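Local coordinates for MutT related protein (Methanosarcina mazei, PDB 3GRN) that is probably a Nudix hydrolase of the MutT family, expected to cleave phosphoanhydride bonds in a substrate that has not been defined, at residues I8-A13 with K83-I88; G74-E79 with A124-F129; L24-E29 with G36-P41. One frame throughout, in Å; residues are numbered along the deposited sequence.

Contact 1 of 3, residues I8-A13 with K83-I88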
# COMPACT_ATOMS: atom_id res chain seq x y z
N ILE A 8 0.20 12.09 11.89
CA ILE A 8 1.06 11.37 10.96
C ILE A 8 1.45 12.32 9.84
O ILE A 8 0.75 13.32 9.60
CB ILE A 8 0.43 10.08 10.38
CG1 ILE A 8 -0.75 10.43 9.48
CG2 ILE A 8 0.05 9.09 11.53
CD1 ILE A 8 -1.03 9.43 8.40
N ILE A 9 2.59 12.03 9.20
CA ILE A 9 3.08 12.83 8.07
C ILE A 9 2.77 12.07 6.78
O ILE A 9 3.05 10.87 6.66
CB ILE A 9 4.63 13.13 8.17
CG1 ILE A 9 5.02 13.72 9.53
CG2 ILE A 9 5.11 14.03 6.98
CD1 ILE A 9 4.33 15.04 9.87
N SER A 10 2.19 12.79 5.82
CA SER A 10 1.93 12.24 4.50
C SER A 10 2.54 13.15 3.47
O SER A 10 2.89 14.30 3.77
CB SER A 10 0.43 12.06 4.24
OG SER A 10 -0.10 11.03 5.07
N VAL A 11 2.73 12.62 2.26
CA VAL A 11 3.21 13.41 1.13
C VAL A 11 2.33 13.20 -0.12
O VAL A 11 1.86 12.09 -0.38
CB VAL A 11 4.69 13.09 0.81
CG1 VAL A 11 5.61 13.65 1.89
CG2 VAL A 11 4.91 11.57 0.69
N TYR A 12 2.09 14.28 -0.85
CA TYR A 12 1.34 14.22 -2.12
C TYR A 12 2.13 14.84 -3.27
O TYR A 12 3.03 15.67 -3.04
CB TYR A 12 -0.03 14.87 -1.98
CG TYR A 12 -0.88 14.12 -0.98
CD1 TYR A 12 -1.55 12.95 -1.37
CD2 TYR A 12 -0.96 14.51 0.34
CE1 TYR A 12 -2.33 12.21 -0.47
CE2 TYR A 12 -1.74 13.75 1.27
CZ TYR A 12 -2.40 12.60 0.84
OH TYR A 12 -3.17 11.84 1.70
N ALA A 13 1.81 14.42 -4.51
CA ALA A 13 2.49 14.97 -5.70
C ALA A 13 1.51 15.65 -6.63
O ALA A 13 0.43 15.12 -6.89
CB ALA A 13 3.21 13.89 -6.46
N LYS A 83 -6.62 9.59 13.24
CA LYS A 83 -5.36 10.34 13.21
C LYS A 83 -5.57 11.72 12.56
O LYS A 83 -6.55 11.91 11.83
CB LYS A 83 -4.29 9.57 12.44
CG LYS A 83 -4.62 9.38 10.95
CD LYS A 83 -3.90 8.17 10.39
CE LYS A 83 -4.54 7.72 9.10
NZ LYS A 83 -5.80 6.97 9.38
N LYS A 84 -4.65 12.64 12.84
CA LYS A 84 -4.56 13.91 12.11
C LYS A 84 -3.42 13.82 11.12
O LYS A 84 -2.33 13.36 11.45
CB LYS A 84 -4.30 15.07 13.08
CG LYS A 84 -5.49 15.28 14.10
CD LYS A 84 -5.33 16.54 14.95
CE LYS A 84 -5.91 17.77 14.26
NZ LYS A 84 -5.65 19.06 14.97
N VAL A 85 -3.66 14.30 9.91
CA VAL A 85 -2.68 14.21 8.85
C VAL A 85 -2.04 15.59 8.60
O VAL A 85 -2.72 16.61 8.50
CB VAL A 85 -3.31 13.64 7.58
CG1 VAL A 85 -2.31 13.63 6.43
CG2 VAL A 85 -3.86 12.20 7.86
N ILE A 86 -0.72 15.61 8.58
CA ILE A 86 0.02 16.79 8.13
C ILE A 86 0.66 16.34 6.83
O ILE A 86 1.49 15.42 6.82
CB ILE A 86 1.17 17.16 9.08
CG1 ILE A 86 0.66 17.58 10.47
CG2 ILE A 86 2.01 18.30 8.46
CD1 ILE A 86 1.72 17.45 11.57
N ALA A 87 0.26 16.98 5.73
CA ALA A 87 0.72 16.51 4.42
C ALA A 87 1.48 17.59 3.67
O ALA A 87 1.07 18.76 3.65
CB ALA A 87 -0.43 16.02 3.61
N ILE A 88 2.60 17.19 3.09
CA ILE A 88 3.43 18.11 2.32
C ILE A 88 3.24 17.77 0.84
O ILE A 88 3.31 16.59 0.44
CB ILE A 88 4.93 18.09 2.76
CG1 ILE A 88 5.07 18.50 4.24
CG2 ILE A 88 5.75 19.07 1.93
CD1 ILE A 88 4.96 17.37 5.23
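I8-A13 and K83-I88 pair as parallel neighbours in the mixed sheet of the Nudix fold, an alpha/beta/alpha sandwich, with I8 facing V85, I9 facing I86, S10 facing A87 and V11 facing I88. The two strands are twisted by 35° against each other. Their hydrogen-bond ladder climbs in regular steps: I8 N to K84 O, I86 N to I8 O, S10 N to I86 O, I88 N to S10 O and Y12 N to I88 O. The rung from I86 N to I8 O measures 2.9 Å. The backbones come nearest at S10, where A87 CA makes a CA-H...O contact with S10 O, CA to O 3.2 Å.

On the face shared with helix 51-63, I9 leans toward the neighbouring strand, its CD1 lying 3.9 Å from I86 CB. V11 on this face rests against V55 of that helix. On the other face, I8 folds CG1 between its backbone N and carbonyl carbon (chi1 67°), which brings CG1 to 3.9 Å from V85 CG2 and sends CD1 on to K83 CD at 3.7 Å. S10 sits beside V85, with OG 3.7 Å from V85 CG1. Y12 reaches back along the strand pair, and its ring also meets F126 of helix 124-137 edge-to-face. It is the rim of the Y12 ring that faces the neighbouring strand: the methyl CB of A87 lies near the ring plane, 3.5 Å from Y12 CE2.

Contact 2 of 3, residues G74-E79 with A124-F129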
# COMPACT_ATOMS: atom_id res chain seq x y z
N GLY A 74 3.34 23.25 -1.25
CA GLY A 74 2.60 23.71 -0.08
C GLY A 74 2.26 22.58 0.89
O GLY A 74 2.88 21.52 0.87
N GLN A 75 1.22 22.82 1.68
CA GLN A 75 0.87 22.02 2.84
C GLN A 75 -0.63 21.80 2.85
O GLN A 75 -1.37 22.74 2.55
CB GLN A 75 1.29 22.84 4.09
CG GLN A 75 0.76 22.40 5.45
CD GLN A 75 -0.60 22.98 5.80
OE1 GLN A 75 -1.42 22.30 6.41
NE2 GLN A 75 -0.86 24.24 5.41
N VAL A 76 -1.09 20.61 3.23
CA VAL A 76 -2.49 20.42 3.56
C VAL A 76 -2.55 19.64 4.87
O VAL A 76 -1.77 18.71 5.08
CB VAL A 76 -3.30 19.76 2.40
CG1 VAL A 76 -2.86 18.35 2.15
CG2 VAL A 76 -4.77 19.76 2.71
N ASN A 77 -3.44 20.06 5.77
CA ASN A 77 -3.65 19.38 7.05
C ASN A 77 -5.12 18.97 7.15
O ASN A 77 -6.00 19.76 6.79
CB ASN A 77 -3.33 20.30 8.24
CG ASN A 77 -1.89 20.80 8.25
OD1 ASN A 77 -0.96 20.08 7.90
ND2 ASN A 77 -1.72 22.05 8.67
N PHE A 78 -5.40 17.78 7.66
CA PHE A 78 -6.80 17.37 7.84
C PHE A 78 -6.91 16.30 8.91
O PHE A 78 -5.98 15.51 9.13
CB PHE A 78 -7.45 16.90 6.53
CG PHE A 78 -6.71 15.80 5.82
CD1 PHE A 78 -7.05 14.47 6.00
CD2 PHE A 78 -5.66 16.11 4.91
CE1 PHE A 78 -6.37 13.45 5.33
CE2 PHE A 78 -4.99 15.11 4.24
CZ PHE A 78 -5.34 13.76 4.45
N GLU A 79 -8.08 16.29 9.55
CA GLU A 79 -8.35 15.32 10.59
C GLU A 79 -9.15 14.12 10.06
O GLU A 79 -10.13 14.26 9.32
CB GLU A 79 -9.09 16.00 11.75
CG GLU A 79 -9.37 15.10 12.93
CD GLU A 79 -9.96 15.83 14.13
OE1 GLU A 79 -10.47 16.97 13.97
OE2 GLU A 79 -9.92 15.27 15.24
N ALA A 124 -12.68 18.64 0.71
CA ALA A 124 -12.59 20.09 0.93
C ALA A 124 -11.18 20.61 1.16
O ALA A 124 -10.81 21.65 0.63
CB ALA A 124 -13.51 20.52 2.08
N TYR A 125 -10.37 19.83 1.88
CA TYR A 125 -8.99 20.23 2.16
C TYR A 125 -8.12 20.31 0.90
O TYR A 125 -7.23 21.16 0.82
CB TYR A 125 -8.35 19.35 3.24
CG TYR A 125 -8.46 17.86 3.01
CD1 TYR A 125 -7.55 17.20 2.21
CD2 TYR A 125 -9.49 17.12 3.60
CE1 TYR A 125 -7.65 15.84 1.99
CE2 TYR A 125 -9.59 15.76 3.40
CZ TYR A 125 -8.67 15.12 2.57
OH TYR A 125 -8.74 13.76 2.34
N PHE A 126 -8.38 19.43 -0.08
CA PHE A 126 -7.66 19.49 -1.35
C PHE A 126 -8.15 20.67 -2.20
O PHE A 126 -7.34 21.37 -2.80
CB PHE A 126 -7.77 18.19 -2.14
CG PHE A 126 -6.85 17.10 -1.65
CD1 PHE A 126 -5.53 17.36 -1.32
CD2 PHE A 126 -7.31 15.78 -1.59
CE1 PHE A 126 -4.67 16.34 -0.89
CE2 PHE A 126 -6.46 14.75 -1.17
CZ PHE A 126 -5.14 15.04 -0.82
N ARG A 127 -9.47 20.88 -2.23
CA ARG A 127 -10.08 22.04 -2.88
C ARG A 127 -9.41 23.33 -2.38
O ARG A 127 -8.94 24.13 -3.18
CB ARG A 127 -11.60 22.06 -2.59
CG ARG A 127 -12.42 22.95 -3.50
CD ARG A 127 -13.91 22.91 -3.13
NE ARG A 127 -14.46 21.56 -3.24
CZ ARG A 127 -15.02 20.88 -2.23
NH1 ARG A 127 -15.49 19.66 -2.43
NH2 ARG A 127 -15.12 21.43 -1.02
N ASP A 128 -9.38 23.50 -1.06
CA ASP A 128 -8.71 24.62 -0.40
C ASP A 128 -7.24 24.73 -0.83
O ASP A 128 -6.76 25.82 -1.14
CB ASP A 128 -8.81 24.44 1.11
CG ASP A 128 -8.38 25.67 1.89
OD1 ASP A 128 -9.02 26.74 1.72
OD2 ASP A 128 -7.42 25.56 2.68
N PHE A 129 -6.54 23.60 -0.84
CA PHE A 129 -5.13 23.60 -1.24
C PHE A 129 -4.96 24.20 -2.63
O PHE A 129 -4.09 25.04 -2.84
CB PHE A 129 -4.49 22.20 -1.23
CG PHE A 129 -3.12 22.18 -1.90
CD1 PHE A 129 -1.99 22.57 -1.19
CD2 PHE A 129 -2.98 21.84 -3.25
CE1 PHE A 129 -0.75 22.61 -1.79
CE2 PHE A 129 -1.75 21.87 -3.87
CZ PHE A 129 -0.62 22.26 -3.14
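The rings of F78 and Y125 form the dense core here, stacked face to face with centroids 3.9 Å apart and planes only 8° from parallel. F78 CG sits over the middle of the Y125 ring, 3.6 Å above its plane, while F78 CB, next to it, makes a CH-pi contact over the same face. Both residues turn CG between the backbone N and the carbonyl carbon (F78 chi1 55°, Y125 chi1 51°), and that shared turn lays one ring flat over the other. V76 fills the next position along, its CG2 3.6 Å from Y125 CB and 3.4 Å from Y125 O.

This is a helix laid along the strand of the Nudix sheet that is outermost within this chain: helix 124-129 runs roughly antiparallel to strand 74-79, their axes 8.5 Å apart at closest. Within the helix, F126 turns one face to Y125 CE1 and meets the Y125 ring at its edge, while F78 covers a face of it. With Y125 replaced by an alanine, the F78 face would probably lose its stacking partner and a gap would open beside F126 and V76.

Packing thins toward G74, where the F129 ring is met at its edge, CE1 standing 3.9 Å from G74 CA. The strand's other side, with N77 and E79, points away from the helix into solvent, E79 bridging to K5. Further along the helix, R132 NH2 hydrogen-bonds to Q75 O.

Contact 3 of 3, residues L24-E29 with G36-P41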
# COMPACT_ATOMS: atom_id res chain seq x y z
N LEU A 24 -5.42 13.19 -10.83
CA LEU A 24 -6.18 12.76 -9.65
C LEU A 24 -6.49 11.27 -9.74
O LEU A 24 -6.62 10.71 -10.83
CB LEU A 24 -7.47 13.55 -9.47
CG LEU A 24 -7.39 15.07 -9.54
CD1 LEU A 24 -8.76 15.65 -9.21
CD2 LEU A 24 -6.35 15.60 -8.60
N LEU A 25 -6.62 10.63 -8.59
CA LEU A 25 -6.88 9.19 -8.51
C LEU A 25 -8.08 8.98 -7.61
O LEU A 25 -8.19 9.63 -6.58
CB LEU A 25 -5.68 8.51 -7.87
CG LEU A 25 -4.30 8.80 -8.43
CD1 LEU A 25 -3.26 8.03 -7.58
CD2 LEU A 25 -4.23 8.36 -9.86
N ARG A 26 -8.96 8.04 -7.96
CA ARG A 26 -10.08 7.72 -7.09
C ARG A 26 -9.79 6.49 -6.26
O ARG A 26 -9.46 5.46 -6.81
CB ARG A 26 -11.37 7.54 -7.89
CG ARG A 26 -12.57 7.37 -6.97
CD ARG A 26 -13.88 7.64 -7.66
NE ARG A 26 -14.42 6.45 -8.30
CZ ARG A 26 -15.13 5.50 -7.68
NH1 ARG A 26 -15.58 4.47 -8.38
NH2 ARG A 26 -15.39 5.55 -6.37
N ARG A 27 -9.97 6.59 -4.95
CA ARG A 27 -9.58 5.57 -3.99
C ARG A 27 -10.52 4.35 -4.06
O ARG A 27 -11.70 4.51 -4.34
CB ARG A 27 -9.59 6.13 -2.58
CG ARG A 27 -8.59 7.26 -2.34
CD ARG A 27 -8.74 7.91 -0.95
NE ARG A 27 -8.44 6.99 0.16
CZ ARG A 27 -7.22 6.70 0.60
NH1 ARG A 27 -6.15 7.24 0.03
NH2 ARG A 27 -7.06 5.84 1.60
N SER A 28 -9.97 3.16 -3.79
CA SER A 28 -10.78 1.94 -3.80
C SER A 28 -11.75 1.91 -2.62
O SER A 28 -11.54 2.59 -1.60
CB SER A 28 -9.91 0.70 -3.78
OG SER A 28 -9.31 0.51 -2.51
N GLU A 29 -12.80 1.10 -2.77
CA GLU A 29 -13.89 1.01 -1.78
C GLU A 29 -13.48 0.29 -0.48
O GLU A 29 -14.09 0.49 0.57
CB GLU A 29 -15.12 0.37 -2.40
CG GLU A 29 -15.63 1.09 -3.63
CD GLU A 29 -16.28 2.42 -3.30
OE1 GLU A 29 -16.77 2.57 -2.15
OE2 GLU A 29 -16.29 3.29 -4.19
N GLY A 36 -13.41 5.29 -1.73
CA GLY A 36 -14.19 5.79 -2.86
C GLY A 36 -14.02 7.22 -3.32
O GLY A 36 -14.58 7.59 -4.35
N LYS A 37 -13.25 8.03 -2.58
CA LYS A 37 -13.12 9.46 -2.90
C LYS A 37 -11.91 9.78 -3.81
O LYS A 37 -10.94 9.01 -3.83
CB LYS A 37 -13.05 10.30 -1.61
CG LYS A 37 -14.32 10.23 -0.75
CD LYS A 37 -14.43 11.42 0.21
CE LYS A 37 -15.79 11.46 0.93
NZ LYS A 37 -16.04 10.29 1.85
N TRP A 38 -11.97 10.89 -4.54
CA TRP A 38 -10.82 11.40 -5.31
C TRP A 38 -9.66 11.90 -4.39
O TRP A 38 -9.92 12.38 -3.30
CB TRP A 38 -11.26 12.49 -6.29
CG TRP A 38 -12.12 11.93 -7.37
CD1 TRP A 38 -13.49 11.84 -7.37
CD2 TRP A 38 -11.67 11.34 -8.59
NE1 TRP A 38 -13.92 11.23 -8.53
CE2 TRP A 38 -12.83 10.91 -9.29
CE3 TRP A 38 -10.41 11.12 -9.17
CZ2 TRP A 38 -12.76 10.29 -10.54
CZ3 TRP A 38 -10.35 10.50 -10.41
CH2 TRP A 38 -11.52 10.10 -11.08
N ASP A 39 -8.41 11.74 -4.85
CA ASP A 39 -7.21 11.99 -4.06
C ASP A 39 -6.06 12.41 -4.99
O ASP A 39 -6.15 12.24 -6.21
CB ASP A 39 -6.85 10.69 -3.31
CG ASP A 39 -6.11 10.93 -2.00
OD1 ASP A 39 -5.59 12.03 -1.79
OD2 ASP A 39 -6.05 10.00 -1.16
N LEU A 40 -4.97 12.92 -4.43
CA LEU A 40 -3.75 13.12 -5.20
C LEU A 40 -2.91 11.88 -5.00
O LEU A 40 -3.07 11.18 -3.97
CB LEU A 40 -2.97 14.34 -4.69
CG LEU A 40 -3.51 15.75 -4.93
CD1 LEU A 40 -2.60 16.77 -4.28
CD2 LEU A 40 -3.58 16.03 -6.42
N PRO A 41 -1.97 11.62 -5.93
CA PRO A 41 -0.97 10.56 -5.68
C PRO A 41 -0.16 10.90 -4.44
O PRO A 41 0.19 12.05 -4.25
CB PRO A 41 -0.06 10.63 -6.91
CG PRO A 41 -0.88 11.27 -7.94
CD PRO A 41 -1.77 12.24 -7.25
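L24-E29 and G36-P41 are the facing arms of a beta hairpin, with L25 and D39 as a hydrogen-bonded antiparallel pair and R26 with W38 as the non-hydrogen-bonded pair beside it. The backbone bonds are L25 N to D39 O, D39 N to L25 O at 2.7 Å, and R27 N to K37 O at 2.8 Å. Nearer the turn, G36 N makes a longer bond to S28 O, 3.3 Å. G36 has a positive phi, and a side chain there would run into E29 OE2.

Charged groups grip both faces. The R26 chain leaves with CG anti to the backbone N (chi1 -173°) and bends at chi3, which swings NH2 back to G36 O at 3.0 Å, with the oxygen in the guanidinium plane. The same NH2 makes a salt bridge to E29 OE2, and R26 NE is paired with E107, so this guanidinium is held from several directions. On the other face R27 NH1 forms a salt bridge with D39 OD2 at 3.0 Å in the conformer given; D39 has a second, so the bridge is doubtful as a permanent one. The guanidinium and carboxylate planes are 56° apart; R27 NH2 also bonds to T33 O.

Apolar contact centres on W38. R26 CB stands 3.7 Å from the centroid of its six-membered ring, only 5° off the normal, and R26 CD follows over the indole near NE1. L24 CD2 meets L40 CD2 at 3.6 Å, and L25 CD1 lies across P41.

Strand 105-111 flanks 24-27 on its far side, P41 and L25 pack on helix 51-63, and D39 and L40 lie against F126 of helix 124-137.

From the N terminus, strand 7-16 opens contact 1. The chain then turns into the hairpin of strands 22-27 and 38-44, and contact 3 closes its short loop entirely within the larger loop of contact 1. Helix 51-63 follows, and strand 72-79 opens contact 2 before residues 83-88 close contact 1, so contacts 1 and 2 cross. Helix 124-137 finally closes contact 2. All three reach the same sheet: A13 N probably bonds P41 O, linking contact 1 to the hairpin, while V85 N and A87 N probably bond F78 O and V76 O, linking it to the edge strand. Y12 of contact 1 also touches L40 of contact 3.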